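Local coordinates for protein estrogen receptor (Crassostrea gigas, PDB 4N1Y) that probably acts as a nuclear-receptor transcription factor whose ligand-binding domain has evolved constitutive activity in place of a hormone-driven switch, at residues V21-G29 with A99-D107; L38-L49 with V218-M227. All coordinates share one frame; numbering follows the deposited sequence.

In the fold
Starting from the N terminus, the loop 21-29 follows helix 7-15 and leads into helix 34-56, which carries 38-49. Interaction 1 brings that loop against the turn and strand of 99-107, closing a largely helical loop of the chain. Interaction 2 closes a much longer one, bringing 218-227 near the C terminus back onto 38-49. The segments alternate along the sequence, so the two closures cross, with centres about 15 Å apart. Helix 34-56 is their common neighbour: Leu22 and Phe100 pack on it from interaction 1, His26 probably hydrogen-bonds Ser40, and the terminal helix lies across it. Together the contacts tie the N-terminal loop, the two-stranded hairpin and the last helix to helix 34-56.

Interaction 1: V21-G29 with A99-D107; sequences VLESHHNHG and AFAPDLVLD
Two hydrogen bonds join the loop to Asp103, and each uses a different part of that residue. His28 donates from NE2 to the backbone Asp103 O at 2.9 Å; the oxygen lies in the imidazole plane and is met nearly along its C=O axis (164°). The backbone His25 N reaches Asp103 OD2 at 2.8 Å, but comes from above the carboxylate plane and the bond is bent. An ST turn, in which Ser24 OG accepts from His26 N, shapes the loop here.

Apolar contacts flank these bonds. Leu104 holds CG opposite its own nitrogen (chi1 -168°) and lays CD1 over one face of the His26 ring, 4.0 Å from His26 CG; the same ring turns ND1 to Ser40. Ala101 CB meets Ser24 CB at 3.8 Å, at the start of the type I turn 101-104, which links strands 97-99 and 104-107 of the small antiparallel hairpin.

With an alanine at Asp103, His25 N would probably lose its acceptor and the loop one of its two hydrogen bonds to the turn. The charges are less comfortable: Glu23 OE1 lies near Asp103 OD2, the carboxylate planes steeply inclined, and two carboxylates this near would probably be eased by a shared proton or by solvent.

Interaction 2: L38-L49 with V218-M227; sequences LNSLVKLAEREL and VTFCDLLKEM
The last helix of the nuclear-receptor ligand-binding domain lies across the long helix 34-56, and Leu224 is the knob that seats it, its side chain sitting among Val42, Ala45, Glu46 and Leu49. The axes of 38-49 and 222-227 pass 9.5 Å apart at 87°. Leu224 sends its two branches to different neighbours: CD2 packs 3.8 Å from Val42 CG1, while CD1 lies 3.6 Å from Leu49 CD2. That same Leu49 methyl also reaches Leu223 CD2 at 3.7 Å and the Met227 CG. Leu49 gets there with CG swung opposite its backbone nitrogen (chi1 -169°), turned toward the last helix.

This placement over the 34-56 helix resembles the active position of the C-terminal helix in this receptor family, where it helps form the coactivator surface, and is consistent with the constitutive activity inferred for this receptor. Trp78 of helix 67-89 touches both Leu224 and Met227.

Polar groups gather where the last helix begins. Glu46, extended beyond CG, crosses Leu224 obliquely and slides past Leu223 in the opposite direction, its carboxylate beside Cys221, the N-cap residue. Lys43 NZ bridges to Glu46 OE2 at 2.9 Å from above the carboxylate plane, and the nearby helix start would probably add to the stabilisation of the negative charge.

Further back, Val42 CG1 stands over the face of the Phe220 ring, 4.2 Å from its centroid, a CH-pi contact. Its CG2 meets Val218 CG1 at 3.6 Å, and Thr219 N donates to Asn39 OD1 at 3.2 Å, tilted from the amide plane.

Interaction 1: V21-G29 with A99-D107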
ATOM      1  N   VAL B  21      25.551  -3.017   5.665  1.00 85.67           N
ATOM      2  CA  VAL B  21      25.341  -3.209   4.236  1.00 81.49           C
ATOM      3  C   VAL B  21      26.095  -4.430   3.756  1.00 81.54           C
ATOM      4  O   VAL B  21      27.278  -4.603   4.038  1.00 81.48           O
ATOM      5  CB  VAL B  21      25.721  -1.988   3.416  1.00 85.00           C
ATOM      6  CG1 VAL B  21      24.560  -1.635   2.487  1.00 71.30           C
ATOM      7  CG2 VAL B  21      26.037  -0.827   4.335  1.00 90.62           C
ATOM      8  N   LEU B  22      25.394  -5.264   3.005  1.00 86.35           N
ATOM      9  CA  LEU B  22      25.935  -6.536   2.556  1.00 87.63           C
ATOM     10  C   LEU B  22      26.437  -6.475   1.121  1.00 85.49           C
ATOM     11  O   LEU B  22      25.836  -5.837   0.262  1.00 89.33           O
ATOM     12  CB  LEU B  22      24.883  -7.635   2.693  1.00 81.50           C
ATOM     13  CG  LEU B  22      24.392  -7.901   4.115  1.00 77.18           C
ATOM     14  CD1 LEU B  22      23.154  -8.757   4.063  1.00 74.68           C
ATOM     15  CD2 LEU B  22      25.466  -8.547   4.984  1.00 72.00           C
ATOM     16  N   GLU B  23      27.557  -7.146   0.888  1.00 81.90           N
ATOM     17  CA  GLU B  23      28.121  -7.266  -0.437  1.00 83.82           C
ATOM     18  C   GLU B  23      27.389  -8.407  -1.121  1.00 93.03           C
ATOM     19  O   GLU B  23      26.905  -9.312  -0.443  1.00 99.44           O
ATOM     20  CB  GLU B  23      29.607  -7.608  -0.353  1.00 80.72           C
ATOM     21  CG  GLU B  23      30.484  -6.541   0.243  1.00 85.87           C
ATOM     22  CD  GLU B  23      30.690  -5.374  -0.673  1.00 98.75           C
ATOM     23  OE1 GLU B  23      30.220  -5.434  -1.830  1.00102.50           O
ATOM     24  OE2 GLU B  23      31.339  -4.401  -0.237  1.00103.20           O
ATOM     25  N   SER B  24      27.272  -8.380  -2.444  1.00 91.11           N
ATOM     26  CA  SER B  24      26.565  -9.471  -3.104  1.00 84.82           C
ATOM     27  C   SER B  24      27.558 -10.559  -3.484  1.00 84.91           C
ATOM     28  O   SER B  24      27.175 -11.717  -3.663  1.00 83.30           O
ATOM     29  CB  SER B  24      25.800  -8.996  -4.347  1.00 77.57           C
ATOM     30  OG  SER B  24      26.665  -8.463  -5.332  1.00 77.04           O
ATOM     31  N   HIS B  25      28.834 -10.183  -3.579  1.00 89.88           N
ATOM     32  CA  HIS B  25      29.857 -11.050  -4.170  1.00 98.18           C
ATOM     33  C   HIS B  25      29.387 -11.695  -5.474  1.00 96.63           C
ATOM     34  O   HIS B  25      29.673 -12.859  -5.761  1.00103.21           O
ATOM     35  CB  HIS B  25      30.303 -12.102  -3.157  1.00102.11           C
ATOM     36  CG  HIS B  25      30.960 -11.517  -1.947  1.00108.06           C
ATOM     37  ND1 HIS B  25      30.278 -11.243  -0.781  1.00106.79           N
ATOM     38  CD2 HIS B  25      32.251 -11.181  -1.719  1.00112.33           C
ATOM     39  CE1 HIS B  25      31.118 -10.740   0.107  1.00114.53           C
ATOM     40  NE2 HIS B  25      32.321 -10.697  -0.435  1.00119.30           N
ATOM     41  N   HIS B  26      28.659 -10.917  -6.264  1.00 83.86           N
ATOM     42  CA  HIS B  26      28.203 -11.386  -7.552  1.00 81.57           C
ATOM     43  C   HIS B  26      29.406 -11.572  -8.461  1.00 82.35           C
ATOM     44  O   HIS B  26      30.349 -10.780  -8.422  1.00 84.34           O
ATOM     45  CB  HIS B  26      27.222 -10.404  -8.180  1.00 81.36           C
ATOM     46  CG  HIS B  26      26.773 -10.801  -9.551  1.00 79.36           C
ATOM     47  ND1 HIS B  26      25.697 -11.637  -9.768  1.00 78.19           N
ATOM     48  CD2 HIS B  26      27.282 -10.523 -10.775  1.00 70.99           C
ATOM     49  CE1 HIS B  26      25.544 -11.828 -11.064  1.00 73.66           C
ATOM     50  NE2 HIS B  26      26.496 -11.166 -11.698  1.00 72.01           N
ATOM     51  N   ASN B  27      29.371 -12.611  -9.286  1.00 85.57           N
ATOM     52  CA  ASN B  27      30.473 -12.866 -10.205  1.00 92.82           C
ATOM     53  C   ASN B  27      30.203 -12.146 -11.515  1.00 91.75           C
ATOM     54  O   ASN B  27      29.414 -12.604 -12.346  1.00 91.98           O
ATOM     55  CB  ASN B  27      30.663 -14.369 -10.446  1.00 94.71           C
ATOM     56  CG  ASN B  27      31.790 -14.673 -11.439  1.00 97.69           C
ATOM     57  OD1 ASN B  27      32.711 -13.875 -11.618  1.00 99.58           O
ATOM     58  ND2 ASN B  27      31.716 -15.837 -12.081  1.00 95.01           N
ATOM     59  N   HIS B  28      30.854 -11.001 -11.683  1.00 86.97           N
ATOM     60  CA  HIS B  28      30.669 -10.184 -12.871  1.00 86.67           C
ATOM     61  C   HIS B  28      31.457 -10.780 -14.037  1.00 92.09           C
ATOM     62  O   HIS B  28      31.366 -10.312 -15.172  1.00 88.57           O
ATOM     63  CB  HIS B  28      31.110  -8.747 -12.600  1.00 87.96           C
ATOM     64  CG  HIS B  28      30.288  -8.047 -11.565  1.00 86.04           C
ATOM     65  ND1 HIS B  28      29.038  -7.532 -11.829  1.00 81.42           N
ATOM     66  CD2 HIS B  28      30.540  -7.772 -10.263  1.00 87.92           C
ATOM     67  CE1 HIS B  28      28.554  -6.971 -10.735  1.00 73.30           C
ATOM     68  NE2 HIS B  28      29.447  -7.103  -9.770  1.00 80.82           N
ATOM     69  N   GLY B  29      32.229 -11.822 -13.750  1.00 91.52           N
ATOM     70  CA  GLY B  29      32.999 -12.484 -14.777  1.00 84.46           C
ATOM     71  C   GLY B  29      32.113 -13.239 -15.741  1.00 86.50           C
ATOM     72  O   GLY B  29      32.516 -13.504 -16.870  1.00 92.44           O
ATOM     73  N   ALA B  99      20.737   0.003  -6.119  1.00 54.28           N
ATOM     74  CA  ALA B  99      21.920  -0.579  -5.512  1.00 61.61           C
ATOM     75  C   ALA B  99      21.523  -1.652  -4.500  1.00 64.86           C
ATOM     76  O   ALA B  99      21.300  -1.351  -3.327  1.00 67.10           O
ATOM     77  CB  ALA B  99      22.759   0.499  -4.859  1.00 60.71           C
ATOM     78  N   PHE B 100      21.433  -2.900  -4.958  1.00 64.97           N
ATOM     79  CA  PHE B 100      21.058  -4.016  -4.087  1.00 64.38           C
ATOM     80  C   PHE B 100      22.177  -4.316  -3.113  1.00 64.31           C
ATOM     81  O   PHE B 100      21.958  -4.649  -1.944  1.00 78.25           O
ATOM     82  CB  PHE B 100      20.701  -5.237  -4.921  1.00 58.28           C
ATOM     83  CG  PHE B 100      19.581  -4.976  -5.859  1.00 61.33           C
ATOM     84  CD1 PHE B 100      18.270  -5.020  -5.418  1.00 51.90           C
ATOM     85  CD2 PHE B 100      19.835  -4.639  -7.180  1.00 72.34           C
ATOM     86  CE1 PHE B 100      17.227  -4.745  -6.277  1.00 57.38           C
ATOM     87  CE2 PHE B 100      18.797  -4.369  -8.050  1.00 73.45           C
ATOM     88  CZ  PHE B 100      17.490  -4.421  -7.599  1.00 65.73           C
ATOM     89  N   ALA B 101      23.384  -4.185  -3.620  1.00 54.72           N
ATOM     90  CA  ALA B 101      24.561  -4.199  -2.796  1.00 59.65           C
ATOM     91  C   ALA B 101      25.494  -3.194  -3.448  1.00 69.99           C
ATOM     92  O   ALA B 101      25.254  -2.784  -4.587  1.00 74.86           O
ATOM     93  CB  ALA B 101      25.171  -5.596  -2.736  1.00 57.03           C
ATOM     94  N   PRO B 102      26.539  -2.755  -2.732  1.00 67.13           N
ATOM     95  CA  PRO B 102      27.544  -1.935  -3.414  1.00 70.75           C
ATOM     96  C   PRO B 102      28.115  -2.731  -4.592  1.00 77.23           C
ATOM     97  O   PRO B 102      28.452  -2.210  -5.658  1.00 76.13           O
ATOM     98  CB  PRO B 102      28.609  -1.702  -2.334  1.00 73.61           C
ATOM     99  CG  PRO B 102      27.935  -1.967  -1.044  1.00 68.46           C
ATOM    100  CD  PRO B 102      26.845  -2.956  -1.306  1.00 67.73           C
ATOM    101  N   ASP B 103      28.148  -4.039  -4.360  1.00 88.34           N
ATOM    102  CA  ASP B 103      28.643  -5.070  -5.256  1.00 83.29           C
ATOM    103  C   ASP B 103      27.733  -5.303  -6.469  1.00 77.15           C
ATOM    104  O   ASP B 103      28.095  -6.028  -7.391  1.00 73.08           O
ATOM    105  CB  ASP B 103      28.731  -6.355  -4.421  1.00 76.80           C
ATOM    106  CG  ASP B 103      29.828  -7.271  -4.840  1.00 90.68           C
ATOM    107  OD1 ASP B 103      30.132  -7.345  -6.046  1.00100.04           O
ATOM    108  OD2 ASP B 103      30.393  -7.925  -3.938  1.00 95.71           O
ATOM    109  N   LEU B 104      26.560  -4.669  -6.473  1.00 71.16           N
ATOM    110  CA  LEU B 104      25.535  -5.036  -7.436  1.00 65.30           C
ATOM    111  C   LEU B 104      24.548  -3.911  -7.743  1.00 71.54           C
ATOM    112  O   LEU B 104      23.422  -3.908  -7.226  1.00 75.84           O
ATOM    113  CB  LEU B 104      24.773  -6.257  -6.924  1.00 61.30           C
ATOM    114  CG  LEU B 104      23.876  -6.932  -7.948  1.00 54.64           C
ATOM    115  CD1 LEU B 104      24.773  -7.342  -9.101  1.00 56.31           C
ATOM    116  CD2 LEU B 104      23.179  -8.134  -7.340  1.00 50.77           C
ATOM    117  N   VAL B 105      24.956  -2.958  -8.575  1.00 70.32           N
ATOM    118  CA  VAL B 105      24.052  -1.892  -8.998  1.00 61.88           C
ATOM    119  C   VAL B 105      23.452  -2.186 -10.375  1.00 56.30           C
ATOM    120  O   VAL B 105      24.171  -2.281 -11.363  1.00 67.66           O
ATOM    121  CB  VAL B 105      24.780  -0.553  -9.051  1.00 67.67           C
ATOM    122  CG1 VAL B 105      23.814   0.556  -9.420  1.00 62.77           C
ATOM    123  CG2 VAL B 105      25.430  -0.273  -7.712  1.00 74.02           C
ATOM    124  N   LEU B 106      22.131  -2.297 -10.432  1.00 51.23           N
ATOM    125  CA  LEU B 106      21.421  -2.659 -11.657  1.00 53.20           C
ATOM    126  C   LEU B 106      20.553  -1.529 -12.210  1.00 60.79           C
ATOM    127  O   LEU B 106      19.720  -0.955 -11.504  1.00 66.62           O
ATOM    128  CB  LEU B 106      20.547  -3.885 -11.412  1.00 52.11           C
ATOM    129  CG  LEU B 106      21.230  -5.128 -10.859  1.00 62.53           C
ATOM    130  CD1 LEU B 106      20.225  -6.257 -10.784  1.00 61.92           C
ATOM    131  CD2 LEU B 106      22.401  -5.507 -11.740  1.00 69.45           C
ATOM    132  N   ASP B 107      20.751  -1.212 -13.480  1.00 62.04           N
ATOM    133  CA  ASP B 107      19.947  -0.188 -14.132  1.00 73.36           C
ATOM    134  C   ASP B 107      18.795  -0.837 -14.928  1.00 71.80           C
ATOM    135  O   ASP B 107      18.737  -2.071 -15.040  1.00 69.59           O
ATOM    136  CB  ASP B 107      20.861   0.662 -15.029  1.00 86.28           C
ATOM    137  CG  ASP B 107      20.207   1.944 -15.514  1.00100.90           C
ATOM    138  OD1 ASP B 107      18.974   2.094 -15.361  1.00102.40           O
ATOM    139  OD2 ASP B 107      20.956   2.820 -16.012  1.00107.79           O
TER

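Interaction 2: L38-L49 with V218-M227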
ATOM      1  N   LEU B  38      19.397 -13.227 -10.997  1.00 59.41           N
ATOM      2  CA  LEU B  38      18.397 -13.607 -10.008  1.00 59.47           C
ATOM      3  C   LEU B  38      18.945 -14.477  -8.885  1.00 66.66           C
ATOM      4  O   LEU B  38      18.492 -14.361  -7.743  1.00 61.49           O
ATOM      5  CB  LEU B  38      17.242 -14.338 -10.682  1.00 63.40           C
ATOM      6  CG  LEU B  38      16.253 -13.451 -11.425  1.00 61.59           C
ATOM      7  CD1 LEU B  38      15.100 -14.263 -12.025  1.00 58.15           C
ATOM      8  CD2 LEU B  38      15.757 -12.394 -10.477  1.00 51.79           C
ATOM      9  N   ASN B  39      19.945 -15.310  -9.169  1.00 68.33           N
ATOM     10  CA  ASN B  39      20.466 -16.156  -8.098  1.00 75.67           C
ATOM     11  C   ASN B  39      21.236 -15.280  -7.119  1.00 65.08           C
ATOM     12  O   ASN B  39      21.195 -15.520  -5.915  1.00 60.64           O
ATOM     13  CB  ASN B  39      21.347 -17.321  -8.628  1.00 80.60           C
ATOM     14  CG  ASN B  39      20.527 -18.510  -9.178  1.00 85.75           C
ATOM     15  OD1 ASN B  39      19.375 -18.715  -8.806  1.00 93.79           O
ATOM     16  ND2 ASN B  39      21.138 -19.299 -10.057  1.00 87.43           N
ATOM     17  N   SER B  40      21.849 -14.212  -7.615  1.00 56.56           N
ATOM     18  CA  SER B  40      22.533 -13.294  -6.719  1.00 60.21           C
ATOM     19  C   SER B  40      21.495 -12.477  -5.958  1.00 55.21           C
ATOM     20  O   SER B  40      21.590 -12.343  -4.740  1.00 53.42           O
ATOM     21  CB  SER B  40      23.492 -12.377  -7.477  1.00 61.99           C
ATOM     22  OG  SER B  40      24.560 -13.116  -8.038  1.00 59.84           O
ATOM     23  N   LEU B  41      20.492 -11.966  -6.669  1.00 50.50           N
ATOM     24  CA  LEU B  41      19.420 -11.210  -6.019  1.00 61.63           C
ATOM     25  C   LEU B  41      18.677 -12.035  -4.983  1.00 60.11           C
ATOM     26  O   LEU B  41      18.399 -11.561  -3.890  1.00 45.49           O
ATOM     27  CB  LEU B  41      18.418 -10.669  -7.040  1.00 62.77           C
ATOM     28  CG  LEU B  41      18.909  -9.572  -7.987  1.00 73.82           C
ATOM     29  CD1 LEU B  41      17.825  -9.212  -8.999  1.00 69.95           C
ATOM     30  CD2 LEU B  41      19.355  -8.331  -7.200  1.00 72.57           C
ATOM     31  N   VAL B  42      18.376 -13.280  -5.321  1.00 76.62           N
ATOM     32  CA  VAL B  42      17.640 -14.138  -4.405  1.00 74.56           C
ATOM     33  C   VAL B  42      18.392 -14.381  -3.114  1.00 74.91           C
ATOM     34  O   VAL B  42      17.795 -14.360  -2.039  1.00 82.17           O
ATOM     35  CB  VAL B  42      17.324 -15.509  -5.051  1.00 63.95           C
ATOM     36  CG1 VAL B  42      17.104 -16.588  -3.997  1.00 64.40           C
ATOM     37  CG2 VAL B  42      16.139 -15.389  -5.974  1.00 65.20           C
ATOM     38  N   LYS B  43      19.695 -14.612  -3.203  1.00 64.35           N
ATOM     39  CA  LYS B  43      20.407 -14.933  -1.985  1.00 70.94           C
ATOM     40  C   LYS B  43      20.983 -13.724  -1.262  1.00 78.57           C
ATOM     41  O   LYS B  43      21.227 -13.784  -0.056  1.00 82.00           O
ATOM     42  CB  LYS B  43      21.451 -15.991  -2.265  1.00 80.12           C
ATOM     43  CG  LYS B  43      20.982 -17.138  -1.444  1.00 99.40           C
ATOM     44  CD  LYS B  43      21.518 -18.523  -1.687  1.00104.25           C
ATOM     45  CE  LYS B  43      20.610 -19.318  -0.801  1.00100.83           C
ATOM     46  NZ  LYS B  43      19.154 -19.021  -1.230  1.00 98.93           N
ATOM     47  N   LEU B  44      21.113 -12.607  -1.967  1.00 69.81           N
ATOM     48  CA  LEU B  44      21.408 -11.363  -1.299  1.00 58.24           C
ATOM     49  C   LEU B  44      20.209 -11.107  -0.403  1.00 64.50           C
ATOM     50  O   LEU B  44      20.352 -10.695   0.753  1.00 60.33           O
ATOM     51  CB  LEU B  44      21.612 -10.235  -2.293  1.00 50.56           C
ATOM     52  CG  LEU B  44      22.074  -8.939  -1.649  1.00 64.20           C
ATOM     53  CD1 LEU B  44      23.357  -9.142  -0.861  1.00 72.34           C
ATOM     54  CD2 LEU B  44      22.252  -7.886  -2.711  1.00 72.84           C
ATOM     55  N   ALA B  45      19.031 -11.427  -0.935  1.00 61.18           N
ATOM     56  CA  ALA B  45      17.782 -11.245  -0.223  1.00 51.90           C
ATOM     57  C   ALA B  45      17.763 -12.077   1.038  1.00 62.55           C
ATOM     58  O   ALA B  45      17.321 -11.611   2.082  1.00 76.70           O
ATOM     59  CB  ALA B  45      16.623 -11.612  -1.094  1.00 42.38           C
ATOM     60  N   GLU B  46      18.235 -13.310   0.946  1.00 64.34           N
ATOM     61  CA  GLU B  46      18.216 -14.190   2.105  1.00 68.27           C
ATOM     62  C   GLU B  46      19.166 -13.738   3.216  1.00 65.37           C
ATOM     63  O   GLU B  46      18.840 -13.864   4.398  1.00 58.30           O
ATOM     64  CB  GLU B  46      18.514 -15.625   1.692  1.00 75.38           C
ATOM     65  CG  GLU B  46      17.318 -16.493   1.978  1.00 86.56           C
ATOM     66  CD  GLU B  46      17.596 -17.966   1.889  1.00101.82           C
ATOM     67  OE1 GLU B  46      18.137 -18.533   2.863  1.00102.12           O
ATOM     68  OE2 GLU B  46      17.241 -18.556   0.847  1.00112.07           O
ATOM     69  N   ARG B  47      20.325 -13.201   2.850  1.00 64.41           N
ATOM     70  CA  ARG B  47      21.256 -12.721   3.863  1.00 60.50           C
ATOM     71  C   ARG B  47      20.664 -11.481   4.540  1.00 65.88           C
ATOM     72  O   ARG B  47      20.698 -11.354   5.759  1.00 62.89           O
ATOM     73  CB  ARG B  47      22.618 -12.418   3.240  1.00 51.85           C
ATOM     74  CG  ARG B  47      23.266 -13.637   2.598  1.00 62.93           C
ATOM     75  CD  ARG B  47      24.783 -13.479   2.440  1.00 77.93           C
ATOM     76  NE  ARG B  47      25.142 -12.128   2.006  1.00 84.57           N
ATOM     77  CZ  ARG B  47      26.265 -11.499   2.336  1.00 84.44           C
ATOM     78  NH1 ARG B  47      27.166 -12.094   3.111  1.00 85.45           N
ATOM     79  NH2 ARG B  47      26.488 -10.272   1.884  1.00 80.56           N
ATOM     80  N   GLU B  48      20.065 -10.593   3.754  1.00 66.98           N
ATOM     81  CA  GLU B  48      19.480  -9.385   4.319  1.00 70.24           C
ATOM     82  C   GLU B  48      18.262  -9.819   5.146  1.00 70.84           C
ATOM     83  O   GLU B  48      17.886  -9.164   6.120  1.00 70.26           O
ATOM     84  CB  GLU B  48      19.118  -8.349   3.226  1.00 52.90           C
ATOM     85  CG  GLU B  48      20.327  -7.930   2.325  1.00112.06           C
ATOM     86  CD  GLU B  48      20.008  -6.910   1.203  1.00111.57           C
ATOM     87  OE1 GLU B  48      18.844  -6.839   0.738  1.00111.79           O
ATOM     88  OE2 GLU B  48      20.954  -6.214   0.746  1.00104.57           O
ATOM     89  N   LEU B  49      17.665 -10.945   4.768  1.00 62.89           N
ATOM     90  CA  LEU B  49      16.520 -11.469   5.497  1.00 66.18           C
ATOM     91  C   LEU B  49      16.869 -11.907   6.925  1.00 70.32           C
ATOM     92  O   LEU B  49      16.159 -11.565   7.872  1.00 78.94           O
ATOM     93  CB  LEU B  49      15.899 -12.633   4.726  1.00 71.95           C
ATOM     94  CG  LEU B  49      14.532 -13.123   5.215  1.00 73.49           C
ATOM     95  CD1 LEU B  49      13.543 -11.976   5.341  1.00 68.23           C
ATOM     96  CD2 LEU B  49      13.981 -14.210   4.289  1.00 76.36           C
ATOM     97  N   VAL B 218      15.950 -21.232 -10.481  1.00 76.50           N
ATOM     98  CA  VAL B 218      16.612 -20.359  -9.550  1.00 84.77           C
ATOM     99  C   VAL B 218      16.538 -21.099  -8.232  1.00 84.88           C
ATOM    100  O   VAL B 218      15.490 -21.625  -7.851  1.00 87.46           O
ATOM    101  CB  VAL B 218      15.927 -18.978  -9.468  1.00 83.88           C
ATOM    102  CG1 VAL B 218      16.282 -18.255  -8.169  1.00 78.03           C
ATOM    103  CG2 VAL B 218      16.275 -18.144 -10.692  1.00 84.88           C
ATOM    104  N   THR B 219      17.663 -21.170  -7.546  1.00 79.90           N
ATOM    105  CA  THR B 219      17.702 -21.944  -6.329  1.00 87.75           C
ATOM    106  C   THR B 219      17.472 -21.083  -5.096  1.00 79.56           C
ATOM    107  O   THR B 219      18.109 -20.052  -4.919  1.00 79.13           O
ATOM    108  CB  THR B 219      19.027 -22.686  -6.234  1.00 96.90           C
ATOM    109  OG1 THR B 219      20.066 -21.748  -5.948  1.00 99.30           O
ATOM    110  CG2 THR B 219      19.327 -23.351  -7.572  1.00100.09           C
ATOM    111  N   PHE B 220      16.529 -21.501  -4.263  1.00 80.11           N
ATOM    112  CA  PHE B 220      16.234 -20.785  -3.024  1.00 83.60           C
ATOM    113  C   PHE B 220      16.693 -21.571  -1.830  1.00 81.55           C
ATOM    114  O   PHE B 220      16.478 -22.777  -1.795  1.00 81.54           O
ATOM    115  CB  PHE B 220      14.730 -20.545  -2.857  1.00 83.09           C
ATOM    116  CG  PHE B 220      14.135 -19.592  -3.844  1.00 77.60           C
ATOM    117  CD1 PHE B 220      13.641 -18.365  -3.428  1.00 74.10           C
ATOM    118  CD2 PHE B 220      14.020 -19.938  -5.180  1.00 81.46           C
ATOM    119  CE1 PHE B 220      13.068 -17.484  -4.339  1.00 74.44           C
ATOM    120  CE2 PHE B 220      13.449 -19.067  -6.095  1.00 82.05           C
ATOM    121  CZ  PHE B 220      12.970 -17.841  -5.677  1.00 74.81           C
ATOM    122  N   CYS B 221      17.297 -20.935  -0.832  1.00 81.57           N
ATOM    123  CA  CYS B 221      17.463 -21.677   0.412  1.00 81.82           C
ATOM    124  C   CYS B 221      16.150 -21.623   1.129  1.00 80.04           C
ATOM    125  O   CYS B 221      15.239 -20.867   0.745  1.00 79.06           O
ATOM    126  CB  CYS B 221      18.602 -21.186   1.324  1.00 75.93           C
ATOM    127  SG  CYS B 221      20.231 -21.887   0.950  1.00145.63           S
ATOM    128  N   ASP B 222      16.126 -22.351   2.237  1.00 80.82           N
ATOM    129  CA  ASP B 222      14.915 -22.712   2.929  1.00 78.91           C
ATOM    130  C   ASP B 222      14.312 -21.551   3.689  1.00 73.05           C
ATOM    131  O   ASP B 222      13.094 -21.469   3.803  1.00 73.47           O
ATOM    132  CB  ASP B 222      15.205 -23.885   3.842  1.00 85.96           C
ATOM    133  CG  ASP B 222      15.723 -25.084   3.076  1.00 99.32           C
ATOM    134  OD1 ASP B 222      15.100 -25.443   2.062  1.00107.19           O
ATOM    135  OD2 ASP B 222      16.751 -25.671   3.471  1.00 99.77           O
ATOM    136  N   LEU B 223      15.148 -20.632   4.162  1.00 56.01           N
ATOM    137  CA  LEU B 223      14.614 -19.453   4.827  1.00 62.90           C
ATOM    138  C   LEU B 223      13.711 -18.651   3.912  1.00 71.20           C
ATOM    139  O   LEU B 223      12.558 -18.383   4.248  1.00 75.72           O
ATOM    140  CB  LEU B 223      15.733 -18.557   5.328  1.00 65.08           C
ATOM    141  CG  LEU B 223      15.215 -17.277   5.994  1.00 71.49           C
ATOM    142  CD1 LEU B 223      14.467 -17.550   7.285  1.00 69.68           C
ATOM    143  CD2 LEU B 223      16.330 -16.261   6.218  1.00 78.35           C
ATOM    144  N   LEU B 224      14.227 -18.305   2.739  1.00 74.01           N
ATOM    145  CA  LEU B 224      13.459 -17.538   1.775  1.00 67.83           C
ATOM    146  C   LEU B 224      12.267 -18.380   1.333  1.00 73.00           C
ATOM    147  O   LEU B 224      11.153 -17.892   1.125  1.00 71.94           O
ATOM    148  CB  LEU B 224      14.327 -17.157   0.578  1.00 65.00           C
ATOM    149  CG  LEU B 224      13.867 -15.941  -0.210  1.00 67.87           C
ATOM    150  CD1 LEU B 224      13.527 -14.858   0.762  1.00 73.01           C
ATOM    151  CD2 LEU B 224      14.951 -15.469  -1.133  1.00 72.66           C
ATOM    152  N   LYS B 225      12.532 -19.663   1.173  1.00 73.16           N
ATOM    153  CA  LYS B 225      11.521 -20.590   0.733  1.00 74.04           C
ATOM    154  C   LYS B 225      10.376 -20.731   1.768  1.00 75.00           C
ATOM    155  O   LYS B 225       9.212 -20.849   1.382  1.00 76.78           O
ATOM    156  CB  LYS B 225      12.193 -21.912   0.395  1.00 67.78           C
ATOM    157  CG  LYS B 225      11.290 -23.042   0.041  1.00 72.57           C
ATOM    158  CD  LYS B 225      12.105 -24.324   0.109  1.00 82.71           C
ATOM    159  CE  LYS B 225      13.420 -24.163  -0.656  1.00 82.90           C
ATOM    160  NZ  LYS B 225      14.304 -25.360  -0.553  1.00 93.90           N
ATOM    161  N   GLU B 226      10.675 -20.691   3.068  1.00 69.57           N
ATOM    162  CA  GLU B 226       9.588 -20.771   4.059  1.00 69.67           C
ATOM    163  C   GLU B 226       8.766 -19.485   3.989  1.00 71.10           C
ATOM    164  O   GLU B 226       7.544 -19.507   4.157  1.00 78.60           O
ATOM    165  CB  GLU B 226      10.076 -20.988   5.506  1.00 71.75           C
ATOM    166  CG  GLU B 226      11.044 -22.149   5.751  1.00 90.01           C
ATOM    167  CD  GLU B 226      11.602 -22.175   7.185  1.00106.81           C
ATOM    168  OE1 GLU B 226      11.878 -21.083   7.722  1.00108.05           O
ATOM    169  OE2 GLU B 226      11.854 -23.276   7.739  1.00112.95           O
ATOM    170  N   MET B 227       9.436 -18.359   3.775  1.00 58.05           N
ATOM    171  CA  MET B 227       8.724 -17.094   3.676  1.00 61.46           C
ATOM    172  C   MET B 227       7.734 -17.102   2.523  1.00 68.72           C
ATOM    173  O   MET B 227       6.634 -16.559   2.635  1.00 77.51           O
ATOM    174  CB  MET B 227       9.702 -15.934   3.517  1.00 54.19           C
ATOM    175  CG  MET B 227      10.630 -15.849   4.686  1.00 57.64           C
ATOM    176  SD  MET B 227       9.710 -15.487   6.192  1.00 75.68           S
ATOM    177  CE  MET B 227       9.614 -13.713   6.109  1.00 63.99           C
TER